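PDB 3W5M: putative rhamnosidase from Streptomyces avermitilis, which hydrolyses terminal non-reducing alpha-L-rhamnose residues from plant glycosides such as naringin, rutin and hesperidin, and from gum arabic. Local coordinates for residues L372-N384 and P390-Q402. Sequence-based numbering, arbitrary orientation.
Sequences LAAYVAPGWYAGN and PHQYGERPALLAQ
Tyr381 O and Ala382 O, in and just after a short helical turn, take backbone N-H groups from Tyr393 and His391 of the returning loop. Tyr393 N donates to Tyr381 O at 3.1 Å, lying in the carbonyl plane with a C=O...N angle of 159°, and Gly394 N adds a weak, more bent bond to the same oxygen. His391 N reaches Ala382 O at 2.9 Å from above the carbonyl plane, although the bond itself is nearly straight. A water bridges the two segments, donating to Trp380 O and Gly383 O and accepting from Gln392 N. Two CA-H...O contacts follow, Pro390 CA to Gly383 O and Ala382 CA to Gly394 O; the latter oxygen is buried and has no conventional partner.

The contact joins the two sheets of a beta-sandwich: strand 368-377 belongs to one, strand 398-407 to the other, and the chain between them turns at that end of the sandwich, with Asn384 about 7 Å from the rhamnose-binding Asp635, side chain to side chain.

Tyr381 buries more surface against the other segment than any other residue. With CG anti to the backbone N (chi1 -180°), Tyr381 CD1 meets Tyr393 CB at 3.5 Å, while the Tyr393-Gly394 peptide lies over one face, offset toward the rim. Arg396 O sits at the ring edge, 3.5 Å from Tyr381 CE2. Replacing Tyr381 by alanine would probably open a gap against this peptide and leave Tyr393 CB without its ring contact. The Tyr393 ring in turn presents its edge to Trp380 O, and its hydroxyl bonds to Trp347.

Between the sheets, Val376 CG1 touches Pro397 CB at 3.7 Å and CG2 meets Leu399 CB, and Leu399 CD2 reaches Ala374 CB. Pro397 CB also lies 3.3 Å from Ala377 O.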
ATOM      1  N   LEU A 372       7.914 -24.977  15.784  1.00 21.15           N
ATOM      2  CA  LEU A 372       7.221 -23.812  15.215  1.00 20.86           C
ATOM      3  C   LEU A 372       8.194 -22.638  15.373  1.00 20.04           C
ATOM      4  O   LEU A 372       8.884 -22.521  16.378  1.00 20.10           O
ATOM      5  CB  LEU A 372       5.888 -23.576  15.928  1.00 21.96           C
ATOM      6  CG  LEU A 372       5.049 -22.392  15.453  1.00 24.00           C
ATOM      7  CD1 LEU A 372       4.566 -22.631  14.041  1.00 21.77           C
ATOM      8  CD2 LEU A 372       3.868 -22.185  16.402  1.00 25.63           C
ATOM      9  N   ALA A 373       8.294 -21.786  14.358  1.00 20.31           N
ATOM     10  CA  ALA A 373       9.347 -20.789  14.359  1.00 18.82           C
ATOM     11  C   ALA A 373       8.859 -19.550  13.626  1.00 18.44           C
ATOM     12  O   ALA A 373       7.987 -19.667  12.781  1.00 18.60           O
ATOM     13  CB  ALA A 373      10.558 -21.327  13.655  1.00 19.45           C
ATOM     14  N   ALA A 374       9.428 -18.389  13.940  1.00 17.58           N
ATOM     15  CA  ALA A 374       9.050 -17.174  13.180  1.00 18.01           C
ATOM     16  C   ALA A 374      10.172 -16.156  13.146  1.00 17.66           C
ATOM     17  O   ALA A 374      10.931 -16.049  14.096  1.00 18.88           O
ATOM     18  CB  ALA A 374       7.757 -16.546  13.741  1.00 17.55           C
ATOM     19  N   TYR A 375      10.261 -15.397  12.044  1.00 16.98           N
ATOM     20  CA  TYR A 375      10.992 -14.148  12.018  1.00 16.16           C
ATOM     21  C   TYR A 375      10.007 -13.087  12.466  1.00 16.16           C
ATOM     22  O   TYR A 375       8.837 -13.165  12.101  1.00 16.67           O
ATOM     23  CB  TYR A 375      11.410 -13.777  10.609  1.00 17.29           C
ATOM     24  CG  TYR A 375      12.612 -14.562  10.133  1.00 18.23           C
ATOM     25  CD1 TYR A 375      13.879 -14.294  10.657  1.00 20.25           C
ATOM     26  CD2 TYR A 375      12.486 -15.528   9.147  1.00 20.93           C
ATOM     27  CE1 TYR A 375      14.994 -15.013  10.238  1.00 24.46           C
ATOM     28  CE2 TYR A 375      13.604 -16.257   8.711  1.00 23.58           C
ATOM     29  CZ  TYR A 375      14.849 -15.981   9.268  1.00 24.52           C
ATOM     30  OH  TYR A 375      16.002 -16.682   8.893  1.00 28.46           O
ATOM     31  N   VAL A 376      10.498 -12.149  13.259  1.00 16.34           N
ATOM     32  CA  VAL A 376       9.681 -11.018  13.753  1.00 17.15           C
ATOM     33  C   VAL A 376      10.419  -9.697  13.512  1.00 16.81           C
ATOM     34  O   VAL A 376      11.496  -9.494  14.066  1.00 17.07           O
ATOM     35  CB  VAL A 376       9.388 -11.160  15.261  1.00 18.45           C
ATOM     36  CG1 VAL A 376       8.462 -10.000  15.691  1.00 18.26           C
ATOM     37  CG2 VAL A 376       8.775 -12.508  15.538  1.00 18.53           C
ATOM     38  N   ALA A 377       9.835  -8.788  12.710  1.00 17.88           N
ATOM     39  CA  ALA A 377      10.524  -7.555  12.272  1.00 17.81           C
ATOM     40  C   ALA A 377       9.744  -6.301  12.657  1.00 17.94           C
ATOM     41  O   ALA A 377       8.574  -6.406  12.951  1.00 18.83           O
ATOM     42  CB  ALA A 377      10.674  -7.553  10.733  1.00 18.12           C
ATOM     43  N   PRO A 378      10.379  -5.116  12.594  1.00 18.82           N
ATOM     44  CA  PRO A 378       9.692  -3.842  12.980  1.00 18.29           C
ATOM     45  C   PRO A 378       8.492  -3.399  12.142  1.00 18.63           C
ATOM     46  O   PRO A 378       7.509  -2.928  12.729  1.00 18.25           O
ATOM     47  CB  PRO A 378      10.818  -2.794  12.892  1.00 18.43           C
ATOM     48  CG  PRO A 378      12.094  -3.603  12.987  1.00 19.40           C
ATOM     49  CD  PRO A 378      11.798  -4.875  12.262  1.00 18.11           C
ATOM     50  N   GLY A 379       8.560  -3.495  10.796  1.00 18.35           N
ATOM     51  CA  GLY A 379       7.436  -3.107   9.919  1.00 17.96           C
ATOM     52  C   GLY A 379       6.959  -1.679  10.144  1.00 17.43           C
ATOM     53  O   GLY A 379       7.755  -0.782  10.421  1.00 17.79           O
ATOM     54  N   TRP A 380       5.650  -1.476  10.040  1.00 17.04           N
ATOM     55  CA  TRP A 380       5.053  -0.166  10.261  1.00 17.75           C
ATOM     56  C   TRP A 380       4.900   0.107  11.747  1.00 17.97           C
ATOM     57  O   TRP A 380       4.868   1.267  12.177  1.00 17.55           O
ATOM     58  CB  TRP A 380       3.645  -0.125   9.653  1.00 16.85           C
ATOM     59  CG  TRP A 380       3.571  -0.129   8.162  1.00 17.12           C
ATOM     60  CD1 TRP A 380       3.662   0.964   7.314  1.00 17.77           C
ATOM     61  CD2 TRP A 380       3.336  -1.255   7.339  1.00 17.59           C
ATOM     62  NE1 TRP A 380       3.498   0.552   6.016  1.00 17.77           N
ATOM     63  CE2 TRP A 380       3.297  -0.799   6.000  1.00 16.94           C
ATOM     64  CE3 TRP A 380       3.187  -2.625   7.595  1.00 18.26           C
ATOM     65  CZ2 TRP A 380       3.111  -1.669   4.909  1.00 18.94           C
ATOM     66  CZ3 TRP A 380       2.964  -3.489   6.510  1.00 19.93           C
ATOM     67  CH2 TRP A 380       2.939  -3.007   5.185  1.00 18.87           C
ATOM     68  N   TYR A 381       4.794  -0.956  12.534  1.00 17.88           N
ATOM     69  CA  TYR A 381       4.620  -0.821  13.973  1.00 18.50           C
ATOM     70  C   TYR A 381       5.813  -0.076  14.637  1.00 19.42           C
ATOM     71  O   TYR A 381       5.619   0.816  15.451  1.00 18.49           O
ATOM     72  CB  TYR A 381       4.420  -2.203  14.580  1.00 19.30           C
ATOM     73  CG  TYR A 381       4.231  -2.145  16.068  1.00 19.30           C
ATOM     74  CD1 TYR A 381       2.987  -1.823  16.613  1.00 19.13           C
ATOM     75  CD2 TYR A 381       5.304  -2.388  16.915  1.00 19.97           C
ATOM     76  CE1 TYR A 381       2.820  -1.752  17.991  1.00 21.15           C
ATOM     77  CE2 TYR A 381       5.157  -2.321  18.291  1.00 22.68           C
ATOM     78  CZ  TYR A 381       3.903  -2.005  18.818  1.00 22.16           C
ATOM     79  OH  TYR A 381       3.770  -1.922  20.191  1.00 23.26           O
ATOM     80  N   ALA A 382       7.038  -0.441  14.261  1.00 18.24           N
ATOM     81  CA  ALA A 382       8.227   0.063  14.968  1.00 19.46           C
ATOM     82  C   ALA A 382       9.316   0.626  14.042  1.00 19.02           C
ATOM     83  O   ALA A 382      10.235   1.286  14.502  1.00 20.62           O
ATOM     84  CB  ALA A 382       8.788  -1.026  15.886  1.00 18.92           C
ATOM     85  N   GLY A 383       9.207   0.398  12.731  1.00 19.91           N
ATOM     86  CA  GLY A 383      10.249   0.855  11.811  1.00 18.62           C
ATOM     87  C   GLY A 383       9.920   2.220  11.235  1.00 20.93           C
ATOM     88  O   GLY A 383       8.902   2.833  11.619  1.00 18.87           O
ATOM     89  N   ASN A 384      10.797   2.732  10.356  1.00 21.15           N
ATOM     90  CA  ASN A 384      10.514   4.032   9.695  1.00 21.63           C
ATOM     91  C   ASN A 384       9.176   4.039   8.947  1.00 21.31           C
ATOM     92  O   ASN A 384       8.845   3.093   8.232  1.00 22.95           O
ATOM     93  CB  ASN A 384      11.626   4.420   8.719  1.00 22.48           C
ATOM     94  CG  ASN A 384      12.933   4.711   9.409  1.00 25.16           C
ATOM     95  OD1 ASN A 384      12.965   5.340  10.482  1.00 25.66           O
ATOM     96  ND2 ASN A 384      14.042   4.251   8.790  1.00 27.29           N
ATOM     97  N   PRO A 390      11.062   6.236  13.099  1.00 23.12           N
ATOM     98  CA  PRO A 390      10.673   4.937  13.626  1.00 23.12           C
ATOM     99  C   PRO A 390       9.808   5.049  14.875  1.00 23.23           C
ATOM    100  O   PRO A 390       9.487   6.170  15.297  1.00 25.59           O
ATOM    101  CB  PRO A 390      12.027   4.284  13.928  1.00 24.17           C
ATOM    102  CG  PRO A 390      12.926   5.438  14.267  1.00 23.37           C
ATOM    103  CD  PRO A 390      12.356   6.680  13.651  1.00 23.09           C
ATOM    104  N   HIS A 391       9.402   3.898  15.429  1.00 22.39           N
ATOM    105  CA  HIS A 391       8.676   3.813  16.702  1.00 21.56           C
ATOM    106  C   HIS A 391       7.359   4.584  16.700  1.00 22.75           C
ATOM    107  O   HIS A 391       7.016   5.222  17.692  1.00 23.92           O
ATOM    108  CB  HIS A 391       9.574   4.264  17.859  1.00 23.63           C
ATOM    109  CG  HIS A 391      10.885   3.560  17.891  1.00 27.27           C
ATOM    110  ND1 HIS A 391      12.038   4.142  18.375  1.00 29.84           N
ATOM    111  CD2 HIS A 391      11.235   2.320  17.467  1.00 27.03           C
ATOM    112  CE1 HIS A 391      13.039   3.281  18.262  1.00 29.70           C
ATOM    113  NE2 HIS A 391      12.578   2.169  17.716  1.00 28.07           N
ATOM    114  N   GLN A 392       6.629   4.536  15.589  1.00 22.87           N
ATOM    115  CA  GLN A 392       5.322   5.211  15.521  1.00 23.93           C
ATOM    116  C   GLN A 392       4.312   4.609  16.506  1.00 24.86           C
ATOM    117  O   GLN A 392       3.517   5.333  17.085  1.00 23.98           O
ATOM    118  CB  GLN A 392       4.762   5.224  14.098  1.00 24.38           C
ATOM    119  CG  GLN A 392       5.640   5.956  13.080  1.00 25.31           C
ATOM    120  CD  GLN A 392       5.872   7.404  13.444  1.00 29.44           C
ATOM    121  OE1 GLN A 392       4.964   8.090  13.927  1.00 29.46           O
ATOM    122  NE2 GLN A 392       7.077   7.891  13.188  1.00 28.64           N
ATOM    123  N   TYR A 393       4.352   3.295  16.719  1.00 22.08           N
ATOM    124  CA  TYR A 393       3.377   2.651  17.593  1.00 21.24           C
ATOM    125  C   TYR A 393       4.002   1.986  18.821  1.00 23.33           C
ATOM    126  O   TYR A 393       3.332   1.743  19.836  1.00 23.38           O
ATOM    127  CB  TYR A 393       2.535   1.620  16.818  1.00 20.89           C
ATOM    128  CG  TYR A 393       1.751   2.186  15.645  1.00 20.31           C
ATOM    129  CD1 TYR A 393       2.312   2.270  14.390  1.00 18.54           C
ATOM    130  CD2 TYR A 393       0.438   2.643  15.814  1.00 19.65           C
ATOM    131  CE1 TYR A 393       1.598   2.767  13.310  1.00 19.07           C
ATOM    132  CE2 TYR A 393      -0.281   3.172  14.755  1.00 19.66           C
ATOM    133  CZ  TYR A 393       0.280   3.226  13.503  1.00 19.82           C
ATOM    134  OH  TYR A 393      -0.427   3.731  12.436  1.00 19.36           O
ATOM    135  N   GLY A 394       5.272   1.629  18.708  1.00 23.25           N
ATOM    136  CA  GLY A 394       5.968   0.939  19.793  1.00 23.53           C
ATOM    137  C   GLY A 394       7.431   0.803  19.429  1.00 24.48           C
ATOM    138  O   GLY A 394       7.842   1.155  18.302  1.00 21.70           O
ATOM    139  N   GLU A 395       8.214   0.271  20.361  1.00 24.86           N
ATOM    140  CA  GLU A 395       9.682   0.248  20.196  1.00 28.73           C
ATOM    141  C   GLU A 395      10.215  -1.085  19.715  1.00 28.17           C
ATOM    142  O   GLU A 395      11.286  -1.130  19.110  1.00 27.08           O
ATOM    143  CB  GLU A 395      10.382   0.517  21.536  1.00 32.26           C
ATOM    144  CG  GLU A 395       9.935   1.769  22.270  1.00 38.33           C
ATOM    145  CD  GLU A 395      10.714   3.003  21.857  1.00 43.20           C
ATOM    146  OE1 GLU A 395      11.944   2.899  21.652  1.00 47.44           O
ATOM    147  OE2 GLU A 395      10.099   4.089  21.755  1.00 46.69           O
ATOM    148  N   ARG A 396       9.511  -2.161  20.052  1.00 27.59           N
ATOM    149  CA  ARG A 396       9.991  -3.520  19.788  1.00 30.64           C
ATOM    150  C   ARG A 396       8.866  -4.309  19.174  1.00 28.15           C
ATOM    151  O   ARG A 396       7.710  -4.220  19.643  1.00 29.51           O
ATOM    152  CB  ARG A 396      10.387  -4.233  21.087  1.00 32.14           C
ATOM    153  CG  ARG A 396      11.646  -3.702  21.738  1.00 41.08           C
ATOM    154  CD  ARG A 396      11.740  -4.126  23.192  1.00 44.83           C
ATOM    155  NE  ARG A 396      12.023  -2.968  24.039  1.00 49.57           N
ATOM    156  CZ  ARG A 396      11.086  -2.185  24.571  1.00 50.78           C
ATOM    157  NH1 ARG A 396       9.804  -2.442  24.358  1.00 53.38           N
ATOM    158  NH2 ARG A 396      11.427  -1.148  25.327  1.00 53.44           N
ATOM    159  N   PRO A 397       9.185  -5.126  18.160  1.00 23.02           N
ATOM    160  CA  PRO A 397       8.098  -5.952  17.645  1.00 21.63           C
ATOM    161  C   PRO A 397       7.728  -7.168  18.499  1.00 20.11           C
ATOM    162  O   PRO A 397       8.550  -7.712  19.268  1.00 20.75           O
ATOM    163  CB  PRO A 397       8.599  -6.365  16.243  1.00 22.30           C
ATOM    164  CG  PRO A 397      10.066  -6.275  16.333  1.00 22.03           C
ATOM    165  CD  PRO A 397      10.380  -5.173  17.307  1.00 23.00           C
ATOM    166  N   ALA A 398       6.484  -7.591  18.347  1.00 17.97           N
ATOM    167  CA  ALA A 398       5.945  -8.697  19.097  1.00 18.85           C
ATOM    168  C   ALA A 398       5.140  -9.646  18.219  1.00 17.64           C
ATOM    169  O   ALA A 398       4.551  -9.232  17.231  1.00 17.53           O
ATOM    170  CB  ALA A 398       5.090  -8.171  20.272  1.00 17.99           C
ATOM    171  N   LEU A 399       5.138 -10.917  18.604  1.00 17.06           N
ATOM    172  CA  LEU A 399       4.452 -12.017  17.903  1.00 16.80           C
ATOM    173  C   LEU A 399       3.316 -12.594  18.752  1.00 16.77           C
ATOM    174  O   LEU A 399       3.472 -12.792  19.960  1.00 17.96           O
ATOM    175  CB  LEU A 399       5.464 -13.147  17.607  1.00 17.86           C
ATOM    176  CG  LEU A 399       4.901 -14.409  16.955  1.00 19.48           C
ATOM    177  CD1 LEU A 399       4.474 -14.207  15.505  1.00 20.38           C
ATOM    178  CD2 LEU A 399       5.896 -15.573  17.075  1.00 22.04           C
ATOM    179  N   LEU A 400       2.208 -12.943  18.103  1.00 16.66           N
ATOM    180  CA  LEU A 400       1.146 -13.719  18.730  1.00 17.84           C
ATOM    181  C   LEU A 400       0.857 -14.918  17.829  1.00 18.93           C
ATOM    182  O   LEU A 400       0.580 -14.768  16.631  1.00 18.80           O
ATOM    183  CB  LEU A 400      -0.116 -12.855  18.922  1.00 17.57           C
ATOM    184  CG  LEU A 400      -1.257 -13.472  19.736  1.00 18.20           C
ATOM    185  CD1 LEU A 400      -0.857 -13.496  21.210  1.00 19.91           C
ATOM    186  CD2 LEU A 400      -2.530 -12.674  19.549  1.00 19.98           C
ATOM    187  N   ALA A 401       0.984 -16.131  18.368  1.00 18.62           N
ATOM    188  CA  ALA A 401       0.752 -17.323  17.518  1.00 19.48           C
ATOM    189  C   ALA A 401       0.029 -18.428  18.286  1.00 17.42           C
ATOM    190  O   ALA A 401       0.341 -18.675  19.455  1.00 18.83           O
ATOM    191  CB  ALA A 401       2.075 -17.841  16.962  1.00 18.25           C
ATOM    192  N   GLN A 402      -0.930 -19.056  17.632  1.00 17.72           N
ATOM    193  CA  GLN A 402      -1.729 -20.155  18.231  1.00 17.66           C
ATOM    194  C   GLN A 402      -1.952 -21.249  17.202  1.00 16.40           C
ATOM    195  O   GLN A 402      -2.621 -21.044  16.211  1.00 15.50           O
ATOM    196  CB  GLN A 402      -3.082 -19.625  18.678  1.00 18.71           C
ATOM    197  CG  GLN A 402      -4.004 -20.613  19.393  1.00 19.65           C
ATOM    198  CD  GLN A 402      -5.004 -19.853  20.274  1.00 20.93           C
ATOM    199  OE1 GLN A 402      -4.598 -19.044  21.116  1.00 20.10           O
ATOM    200  NE2 GLN A 402      -6.299 -20.118  20.092  1.00 22.01           N
TER
HETATM  201  O   HOH W   1       6.938   2.845  13.452  1.00 19.27           O